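PDB 3DD7: death on curing protein from Enterobacteria phage P1, which acts as the toxin of a phage toxin-antitoxin pair, probably by blocking translation, and is inhibited by the C-terminal domain of its partner Phd. Local coordinates for residues D14-R19 with N72-L77; T49-V54 with R85-Q90; T57-T62 with N78-F83. The protein carries 2 engineered substitutions. All coordinates share one frame; numbering follows the deposited sequence. Where two conformers were deposited one is given.

Contact 1. Residues D14-R19 with N72-L77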
loop_
_atom_site.group_PDB
_atom_site.type_symbol
_atom_site.label_atom_id
_atom_site.label_comp_id
_atom_site.label_asym_id
_atom_site.label_seq_id
_atom_site.Cartn_x
_atom_site.Cartn_y
_atom_site.Cartn_z
ATOM N N ASP A 14 4.595 9.881 5.265
ATOM C CA ASP A 14 4.922 11.262 5.624
ATOM C C ASP A 14 5.348 12.023 4.358
ATOM O O ASP A 14 4.987 13.184 4.168
ATOM C CB ASP A 14 6.025 11.273 6.671
ATOM C CG ASP A 14 5.555 10.787 8.032
ATOM O OD1 ASP A 14 4.322 10.609 8.236
ATOM O OD2 ASP A 14 6.447 10.613 8.896
ATOM N N ALA A 15 6.083 11.348 3.472
ATOM C CA ALA A 15 6.481 11.979 2.191
ATOM C C ALA A 15 5.265 12.273 1.307
ATOM O O ALA A 15 5.221 13.284 0.591
ATOM C CB ALA A 15 7.473 11.106 1.464
ATOM N N ASN A 16 4.285 11.378 1.362
ATOM C CA ASN A 16 3.057 11.525 0.603
ATOM C C ASN A 16 2.236 12.709 1.132
ATOM O O ASN A 16 1.692 13.521 0.354
ATOM C CB ASN A 16 2.249 10.237 0.684
ATOM C CG ASN A 16 1.134 10.228 -0.305
ATOM O OD1 ASN A 16 0.103 10.812 -0.073
ATOM N ND2 ASN A 16 1.350 9.585 -1.422
ATOM N N ILE A 17 2.179 12.826 2.453
ATOM C CA ILE A 17 1.458 13.936 3.091
ATOM C C ILE A 17 2.085 15.263 2.655
ATOM O O ILE A 17 1.369 16.216 2.316
ATOM C CB ILE A 17 1.453 13.806 4.648
ATOM C CG1 ILE A 17 0.475 12.698 5.092
ATOM C CG2 ILE A 17 1.172 15.165 5.356
ATOM C CD1 ILE A 17 -0.986 12.996 4.877
ATOM N N SER A 18 3.417 15.300 2.677
ATOM C CA SER A 18 4.183 16.489 2.311
ATOM C C SER A 18 3.914 16.906 0.864
ATOM O O SER A 18 3.725 18.086 0.566
ATOM C CB SER A 18 5.679 16.234 2.517
ATOM O OG SER A 18 6.439 17.418 2.339
ATOM N N ARG A 19 3.882 15.934 -0.028
ATOM C CA ARG A 19 3.777 16.221 -1.447
ATOM C C ARG A 19 2.343 16.548 -1.865
ATOM O O ARG A 19 2.117 17.498 -2.623
ATOM C CB ARG A 19 4.364 15.061 -2.263
ATOM C CG ARG A 19 4.135 15.182 -3.751
ATOM C CD ARG A 19 5.146 14.398 -4.497
ATOM N NE ARG A 19 4.789 14.296 -5.916
ATOM C CZ ARG A 19 5.549 13.693 -6.808
ATOM N NH1 ARG A 19 6.729 13.205 -6.432
ATOM N NH2 ARG A 19 5.145 13.595 -8.079
ATOM N N ASN A 72 -4.296 7.157 4.666
ATOM C CA ASN A 72 -4.191 5.711 4.794
ATOM C C ASN A 72 -4.367 5.006 3.462
ATOM O O ASN A 72 -3.631 4.058 3.152
ATOM C CB ASN A 72 -5.208 5.181 5.804
ATOM C CG ASN A 72 -4.916 5.636 7.196
ATOM O OD1 ASN A 72 -3.939 5.227 7.790
ATOM N ND2 ASN A 72 -5.799 6.465 7.747
ATOM N N LYS A 73 -5.346 5.443 2.681
ATOM C CA LYS A 73 -5.565 4.803 1.376
ATOM C C LYS A 73 -4.390 5.062 0.436
ATOM O O LYS A 73 -3.906 4.133 -0.230
ATOM C CB LYS A 73 -6.892 5.228 0.747
ATOM C CG LYS A 73 -8.130 4.746 1.532
ATOM C CD LYS A 73 -9.415 5.237 0.894
ATOM C CE LYS A 73 -9.594 6.761 0.970
ATOM N NZ LYS A 73 -10.088 7.146 2.323
ATOM N N ARG A 74 -3.921 6.308 0.384
ATOM C CA ARG A 74 -2.747 6.612 -0.443
ATOM C C ARG A 74 -1.555 5.760 -0.036
ATOM O O ARG A 74 -0.859 5.200 -0.895
ATOM C CB ARG A 74 -2.402 8.100 -0.399
ATOM C CG ARG A 74 -3.231 8.919 -1.370
ATOM C CD ARG A 74 -2.877 10.405 -1.182
ATOM N NE ARG A 74 -3.621 11.021 -0.083
ATOM C CZ ARG A 74 -3.209 12.080 0.623
ATOM N NH1 ARG A 74 -1.998 12.589 0.441
ATOM N NH2 ARG A 74 -4.003 12.609 1.546
ATOM N N THR A 75 -1.345 5.624 1.272
ATOM C CA THR A 75 -0.171 4.911 1.763
ATOM C C THR A 75 -0.350 3.440 1.439
ATOM O O THR A 75 0.600 2.784 1.045
ATOM C CB THR A 75 0.053 5.175 3.267
ATOM O OG1 THR A 75 0.219 6.598 3.466
ATOM C CG2 THR A 75 1.273 4.394 3.791
ATOM N N ALA A 76 -1.588 2.953 1.559
ATOM C CA ALA A 76 -1.913 1.552 1.259
ATOM C C ALA A 76 -1.526 1.245 -0.197
ATOM O O ALA A 76 -0.742 0.343 -0.460
ATOM C CB ALA A 76 -3.384 1.301 1.476
ATOM N N LEU A 77 -2.049 2.060 -1.117
ATOM C CA LEU A 77 -1.813 1.896 -2.557
ATOM C C LEU A 77 -0.330 1.989 -2.956
ATOM O O LEU A 77 0.205 1.085 -3.605
ATOM C CB LEU A 77 -2.650 2.891 -3.370
ATOM C CG LEU A 77 -2.423 2.801 -4.877
ATOM C CD1 LEU A 77 -2.758 1.388 -5.390
ATOM C CD2 LEU A 77 -3.263 3.832 -5.589
#
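Arg74 reaches from helix 72-86 to Asn16 on helix 6-20 and gives it a buried hydrogen bond. Asn72, Lys73 and Arg74 form the end of the Fic signature motif, which runs into the start of helix 72-86. The contact therefore ties this motif to the N-terminal helix of the Fic/DOC fold. Arg74 NH1 lies 2.8 Å from Asn16 OD1 and almost in line with the amide C=O. The bond is bent at the hydrogen, with an N-H...O angle of 132°. OD1 stands 33° out of the guanidinium plane, and the amide and guanidinium planes are steeply inclined to each other. Asn16 OD1 also rests 3.2 Å from Arg74 CD and 3.7 Å from Arg74 CB. The arginine chain bends at chi3 (-84°), which brings NH1 to the asparagine oxygen. Further out, Arg74 NH1 also donates to Gly21 O, just past helix 6-20, so one nitrogen grips two acceptors near the end of that helix. The Arg74 side chain also touches Tyr20. On the Asn16 side, ND2 donates to a polar side chain of the bound peptide. Its amide thus links the peptide to the arginine, with each end doing a separate job. The two partners are consistent with this flip of the amide: Asn16 ND2 is turned from the guanidinium, and its nearest approach to the arginine is 4.2 Å, to Arg74 CB.

Contact 2. Residues T49-V54 with R85-Q90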
loop_
_atom_site.group_PDB
_atom_site.type_symbol
_atom_site.label_atom_id
_atom_site.label_comp_id
_atom_site.label_asym_id
_atom_site.label_seq_id
_atom_site.Cartn_x
_atom_site.Cartn_y
_atom_site.Cartn_z
ATOM N N THR A 49 4.033 -17.057 -1.653
ATOM C CA THR A 49 5.137 -16.713 -2.543
ATOM C C THR A 49 4.655 -15.863 -3.718
ATOM O O THR A 49 5.456 -15.310 -4.473
ATOM C CB THR A 49 5.869 -17.975 -3.073
ATOM O OG1 THR A 49 4.933 -18.831 -3.743
ATOM C CG2 THR A 49 6.525 -18.742 -1.933
ATOM N N ASP A 50 3.342 -15.779 -3.878
ATOM C CA ASP A 50 2.770 -15.010 -4.967
ATOM C C ASP A 50 2.854 -13.519 -4.667
ATOM O O ASP A 50 2.237 -13.049 -3.713
ATOM C CB ASP A 50 1.318 -15.424 -5.184
ATOM C CG ASP A 50 0.726 -14.794 -6.417
ATOM O OD1 ASP A 50 0.568 -13.565 -6.433
ATOM O OD2 ASP A 50 0.426 -15.525 -7.387
ATOM N N LEU A 51 3.603 -12.787 -5.496
ATOM C CA LEU A 51 3.870 -11.372 -5.249
ATOM C C LEU A 51 2.585 -10.568 -5.209
ATOM O O LEU A 51 2.462 -9.639 -4.417
ATOM C CB LEU A 51 4.814 -10.804 -6.306
ATOM C CG LEU A 51 6.266 -11.264 -6.164
ATOM C CD1 LEU A 51 7.080 -10.590 -7.270
ATOM C CD2 LEU A 51 6.840 -10.923 -4.776
ATOM N N PHE A 52 1.613 -10.950 -6.029
ATOM C CA PHE A 52 0.357 -10.189 -6.069
ATOM C C PHE A 52 -0.499 -10.391 -4.830
ATOM O O PHE A 52 -1.146 -9.433 -4.370
ATOM C CB PHE A 52 -0.390 -10.453 -7.367
ATOM C CG PHE A 52 0.385 -9.995 -8.558
ATOM C CD1 PHE A 52 0.533 -8.628 -8.809
ATOM C CD2 PHE A 52 1.059 -10.902 -9.368
ATOM C CE1 PHE A 52 1.295 -8.182 -9.881
ATOM C CE2 PHE A 52 1.823 -10.455 -10.448
ATOM C CZ PHE A 52 1.938 -9.102 -10.708
ATOM N N GLU A 53 -0.484 -11.610 -4.287
ATOM C CA GLU A 53 -1.165 -11.870 -3.010
ATOM C C GLU A 53 -0.513 -11.069 -1.887
ATOM O O GLU A 53 -1.201 -10.444 -1.090
ATOM C CB GLU A 53 -1.213 -13.359 -2.626
ATOM C CG GLU A 53 -2.647 -13.750 -2.148
ATOM C CD GLU A 53 -2.765 -14.433 -0.779
ATOM O OE1 GLU A 53 -3.497 -13.879 0.084
ATOM O OE2 GLU A 53 -2.201 -15.535 -0.565
ATOM N N VAL A 54 0.818 -11.078 -1.845
ATOM C CA VAL A 54 1.553 -10.309 -0.837
ATOM C C VAL A 54 1.284 -8.806 -0.983
ATOM O O VAL A 54 0.940 -8.159 -0.003
ATOM C CB VAL A 54 3.061 -10.632 -0.819
ATOM C CG1 VAL A 54 3.741 -9.933 0.361
ATOM C CG2 VAL A 54 3.271 -12.160 -0.702
ATOM N N ARG A 85 7.264 -3.165 -7.177
ATOM C CA ARG A 85 8.443 -2.602 -7.831
ATOM C C ARG A 85 9.780 -3.136 -7.270
ATOM O O ARG A 85 10.710 -3.465 -8.036
ATOM C CB ARG A 85 8.393 -1.071 -7.808
ATOM C CG ARG A 85 9.501 -0.405 -8.631
ATOM C CD ARG A 85 9.441 1.087 -8.465
ATOM N NE ARG A 85 10.113 1.500 -7.233
ATOM C CZ ARG A 85 10.290 2.764 -6.841
ATOM N NH1 ARG A 85 9.834 3.780 -7.561
ATOM N NH2 ARG A 85 10.933 3.007 -5.713
ATOM N N ARG A 86 9.891 -3.237 -5.950
ATOM C CA ARG A 86 11.121 -3.749 -5.344
ATOM C C ARG A 86 11.367 -5.201 -5.706
ATOM O O ARG A 86 12.514 -5.667 -5.733
ATOM C CB ARG A 86 11.041 -3.695 -3.839
ATOM C CG ARG A 86 10.824 -2.357 -3.288
ATOM C CD ARG A 86 11.453 -2.370 -1.949
ATOM N NE ARG A 86 11.834 -1.024 -1.620
ATOM C CZ ARG A 86 11.997 -0.591 -0.392
ATOM N NH1 ARG A 86 11.827 -1.424 0.621
ATOM N NH2 ARG A 86 12.327 0.676 -0.198
ATOM N N ASN A 87 10.276 -5.925 -5.937
ATOM C CA ASN A 87 10.378 -7.339 -6.274
ATOM C C ASN A 87 10.402 -7.609 -7.775
ATOM O O ASN A 87 10.172 -8.727 -8.224
ATOM C CB ASN A 87 9.309 -8.133 -5.534
ATOM C CG ASN A 87 9.620 -8.246 -4.054
ATOM O OD1 ASN A 87 10.478 -9.036 -3.655
ATOM N ND2 ASN A 87 8.967 -7.411 -3.230
ATOM N N GLY A 88 10.695 -6.557 -8.537
ATOM C CA GLY A 88 10.953 -6.676 -9.972
ATOM C C GLY A 88 9.714 -6.643 -10.846
ATOM O O GLY A 88 9.789 -6.944 -12.031
ATOM N N VAL A 89 8.570 -6.271 -10.272
ATOM C CA VAL A 89 7.361 -6.079 -11.079
ATOM C C VAL A 89 7.230 -4.609 -11.472
ATOM O O VAL A 89 7.113 -3.739 -10.599
ATOM C CB VAL A 89 6.081 -6.550 -10.341
ATOM C CG1 VAL A 89 4.813 -6.233 -11.171
ATOM C CG2 VAL A 89 6.166 -8.033 -9.983
ATOM N N GLN A 90 7.258 -4.328 -12.774
ATOM C CA GLN A 90 7.051 -2.964 -13.268
ATOM C C GLN A 90 5.640 -2.496 -12.923
ATOM O O GLN A 90 4.667 -3.223 -13.157
ATOM C CB GLN A 90 7.265 -2.899 -14.780
ATOM C CG GLN A 90 7.144 -1.501 -15.378
#
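Leu51, at the capped start of helix 51-65, touches Asn87 and Val89 at the Schellman-terminated end of helix 72-86, and no hydrogen bond passes between the two helix ends. The leucine uses both of its methyls. Leu51 CD1 sits 3.7 Å from Asn87 CB and equally close to the backbone oxygen of Asn87. Leu51 CD2 lies 3.8 Å from Asn87 CB and comes near Asn87 CG, the amide carbon. Leu51 CD1 also meets Val89 CG2 at 3.8 Å. The second branch of the valine, Val89 CG1, is held beside the carbonyl carbon (chi1 176°) and approaches Phe52 CZ at 4.1 Å. One valine thus serves two side chains in a row. Phe52 also touches Leu118 and Arg119 of helix 111-122, so the contact extends to the C-terminal helix.

Each segment carries a helix terminus. Asp50 is the N-cap of helix 51-65. Asp50 OD1 accepts from Glu53 N at 3.1 Å, and from Phe52 N in a weak, bent bond. That oxygen also forms a salt bridge with Arg119. On the other side, Gly88 is the C' residue of a Schellman motif. Gly88 N bonds to Arg85 O at 3.1 Å, and Val89 N bonds to Leu84 O. The motif turns the chain sharply and brings Val89 to the leucine. Asn87 ND2 goes to Phe83 O and its OD1 to Arg2 N. The Asn87 amide is thus engaged elsewhere. The contact across is van der Waals, through methyls, the Phe52 ring, Asn87 CB and the Asn87 backbone O. With no hydrogen bond between the segments, the join rests on nondirectional touching.

Contact 3. Residues T57-T62 with N78-F83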
loop_
_atom_site.group_PDB
_atom_site.type_symbol
_atom_site.label_atom_id
_atom_site.label_comp_id
_atom_site.label_asym_id
_atom_site.label_seq_id
_atom_site.Cartn_x
_atom_site.Cartn_y
_atom_site.Cartn_z
ATOM N N THR A 57 -2.009 -8.002 0.369
ATOM C CA THR A 57 -2.068 -8.099 1.832
ATOM C C THR A 57 -1.584 -6.777 2.434
ATOM O O THR A 57 -2.233 -6.226 3.338
ATOM C CB THR A 57 -1.253 -9.315 2.364
ATOM O OG1 THR A 57 -1.633 -10.496 1.654
ATOM C CG2 THR A 57 -1.524 -9.560 3.840
ATOM N N TYR A 58 -0.477 -6.238 1.906
ATOM C CA TYR A 58 -0.049 -4.888 2.308
ATOM C C TYR A 58 -1.133 -3.850 2.039
ATOM O O TYR A 58 -1.420 -3.010 2.897
ATOM C CB TYR A 58 1.215 -4.438 1.592
ATOM C CG TYR A 58 2.504 -4.969 2.188
ATOM C CD1 TYR A 58 3.085 -4.366 3.311
ATOM C CD2 TYR A 58 3.135 -6.067 1.625
ATOM C CE1 TYR A 58 4.271 -4.858 3.854
ATOM C CE2 TYR A 58 4.336 -6.557 2.137
ATOM C CZ TYR A 58 4.895 -5.957 3.261
ATOM O OH TYR A 58 6.077 -6.446 3.782
ATOM N N LEU A 59 -1.703 -3.881 0.837
ATOM C CA LEU A 59 -2.708 -2.909 0.475
ATOM C C LEU A 59 -3.901 -2.972 1.440
ATOM O O LEU A 59 -4.278 -1.958 2.034
ATOM C CB LEU A 59 -3.157 -3.091 -0.977
ATOM C CG LEU A 59 -3.942 -1.931 -1.596
ATOM C CD1 LEU A 59 -3.845 -1.911 -3.143
ATOM C CD2 LEU A 59 -5.421 -1.946 -1.145
ATOM N N VAL A 60 -4.495 -4.155 1.598
ATOM C CA VAL A 60 -5.671 -4.286 2.460
ATOM C C VAL A 60 -5.329 -3.953 3.924
ATOM O O VAL A 60 -6.084 -3.235 4.605
ATOM C CB VAL A 60 -6.346 -5.678 2.342
ATOM C CG1 VAL A 60 -7.549 -5.817 3.305
ATOM C CG2 VAL A 60 -6.818 -5.934 0.917
ATOM N N ALA A 61 -4.192 -4.459 4.407
ATOM C CA ALA A 61 -3.831 -4.266 5.822
ATOM C C ALA A 61 -3.699 -2.785 6.197
ATOM O O ALA A 61 -4.187 -2.350 7.254
ATOM C CB ALA A 61 -2.570 -5.049 6.178
ATOM N N THR A 62 -3.081 -2.004 5.319
ATOM C CA THR A 62 -2.908 -0.575 5.565
ATOM C C THR A 62 -4.211 0.187 5.311
ATOM O O THR A 62 -4.590 1.065 6.096
ATOM C CB THR A 62 -1.724 -0.020 4.760
ATOM O OG1 THR A 62 -0.539 -0.664 5.241
ATOM C CG2 THR A 62 -1.572 1.481 4.951
ATOM N N ASN A 78 0.314 3.075 -2.552
ATOM C CA ASN A 78 1.709 3.313 -2.913
ATOM C C ASN A 78 2.634 2.249 -2.324
ATOM O O ASN A 78 3.577 1.828 -3.001
ATOM C CB ASN A 78 2.142 4.734 -2.503
ATOM C CG ASN A 78 1.501 5.822 -3.371
ATOM O OD1 ASN A 78 2.107 6.301 -4.344
ATOM N ND2 ASN A 78 0.300 6.235 -3.013
ATOM N N SER A 79 2.356 1.779 -1.099
ATOM C CA SER A 79 3.206 0.772 -0.452
ATOM C C SER A 79 3.093 -0.571 -1.183
ATOM O O SER A 79 4.098 -1.226 -1.459
ATOM C CB SER A 79 2.890 0.622 1.049
ATOM O OG SER A 79 1.592 0.092 1.281
ATOM N N ALA A 80 1.859 -0.960 -1.518
ATOM C CA ALA A 80 1.612 -2.192 -2.285
ATOM C C ALA A 80 2.388 -2.165 -3.595
ATOM O O ALA A 80 2.989 -3.163 -4.002
ATOM C CB ALA A 80 0.108 -2.359 -2.572
ATOM N N LEU A 81 2.410 -1.000 -4.236
ATOM C CA LEU A 81 3.033 -0.898 -5.554
ATOM C C LEU A 81 4.555 -0.763 -5.420
ATOM O O LEU A 81 5.317 -1.280 -6.250
ATOM C CB LEU A 81 2.382 0.216 -6.382
ATOM C CG LEU A 81 1.205 -0.280 -7.247
ATOM C CD1 LEU A 81 0.086 -1.071 -6.534
ATOM C CD2 LEU A 81 0.607 0.830 -8.136
ATOM N N LEU A 82 4.984 -0.118 -4.338
ATOM C CA LEU A 82 6.406 -0.091 -3.985
ATOM C C LEU A 82 6.915 -1.513 -3.765
ATOM O O LEU A 82 8.002 -1.888 -4.238
ATOM C CB LEU A 82 6.639 0.762 -2.734
ATOM C CG LEU A 82 8.093 0.866 -2.252
ATOM C CD1 LEU A 82 9.033 1.415 -3.324
ATOM C CD2 LEU A 82 8.184 1.677 -0.937
ATOM N N PHE A 83 6.122 -2.298 -3.039
ATOM C CA PHE A 83 6.414 -3.692 -2.820
ATOM C C PHE A 83 6.601 -4.424 -4.160
ATOM O O PHE A 83 7.617 -5.101 -4.364
ATOM C CB PHE A 83 5.336 -4.368 -1.970
ATOM C CG PHE A 83 5.497 -5.846 -1.922
ATOM C CD1 PHE A 83 6.397 -6.431 -1.023
ATOM C CD2 PHE A 83 4.815 -6.658 -2.822
ATOM C CE1 PHE A 83 6.580 -7.777 -1.003
ATOM C CE2 PHE A 83 5.018 -8.033 -2.817
ATOM C CZ PHE A 83 5.902 -8.591 -1.896
#
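Leu59 lies alongside the small Ala80 side chain. Leu59 CG is anti to the backbone N, which leaves CB, CG and CD1 of the leucine all near the alanine methyl. Ala80 CB touches Leu59 CB at 3.7 Å and Leu59 CD1 at 4.0 Å. The two CA atoms, Leu59 CA and Ala80 CA, are 5.2 Å apart, which the small alanine permits. Here the segments 57-62 and 78-83 run almost antiparallel, at 162°, with axes 8.2 Å apart.

Tyr58 and Phe83 make the second part of the contact. Phe83 CG takes the same placing as that of Leu59 (chi1 170°), whereas Tyr58 CG sits anti to its carbonyl carbon. The two side chains cross at about a right angle. Tyr58 CD2 lies over one face of the Phe83 ring, and Tyr58 CE2 comes within 3.8 Å of Phe83 CD1. The ring planes are 33° apart, an oblique pair. The hydroxyl of Tyr58 is occupied beyond the pair, at His3 ND1 and Ile4 N.

The contact lies close to the centre of the chain. Met1 and Ile4 touch Phe83. Ile36 of helix 31-45 packs on Tyr58, and Val114 of helix 111-122 on Leu59.

In the fold
From the N terminus, the chain first lays down helix 6-20, whose later part waits for contact 1. Helix 31-45 follows, and then helix 51-65 supplies the first partners of contacts 2 and 3. Contact 1 is the first to close, as helix 72-86 begins. Contact 3 closes next, further along that helix, and contact 2 last, beyond its end. Contact 3 thus falls within the loop of contact 2, while contact 1 crosses both. Helix 72-86 takes part in all three. Contact 1 joins it to helix 6-20, and contacts 2 and 3 join it to helix 51-65. Contacts 1 and 2 lie on opposite sides of the chain's centre, their centres about 20 Å apart; contact 3 touches both.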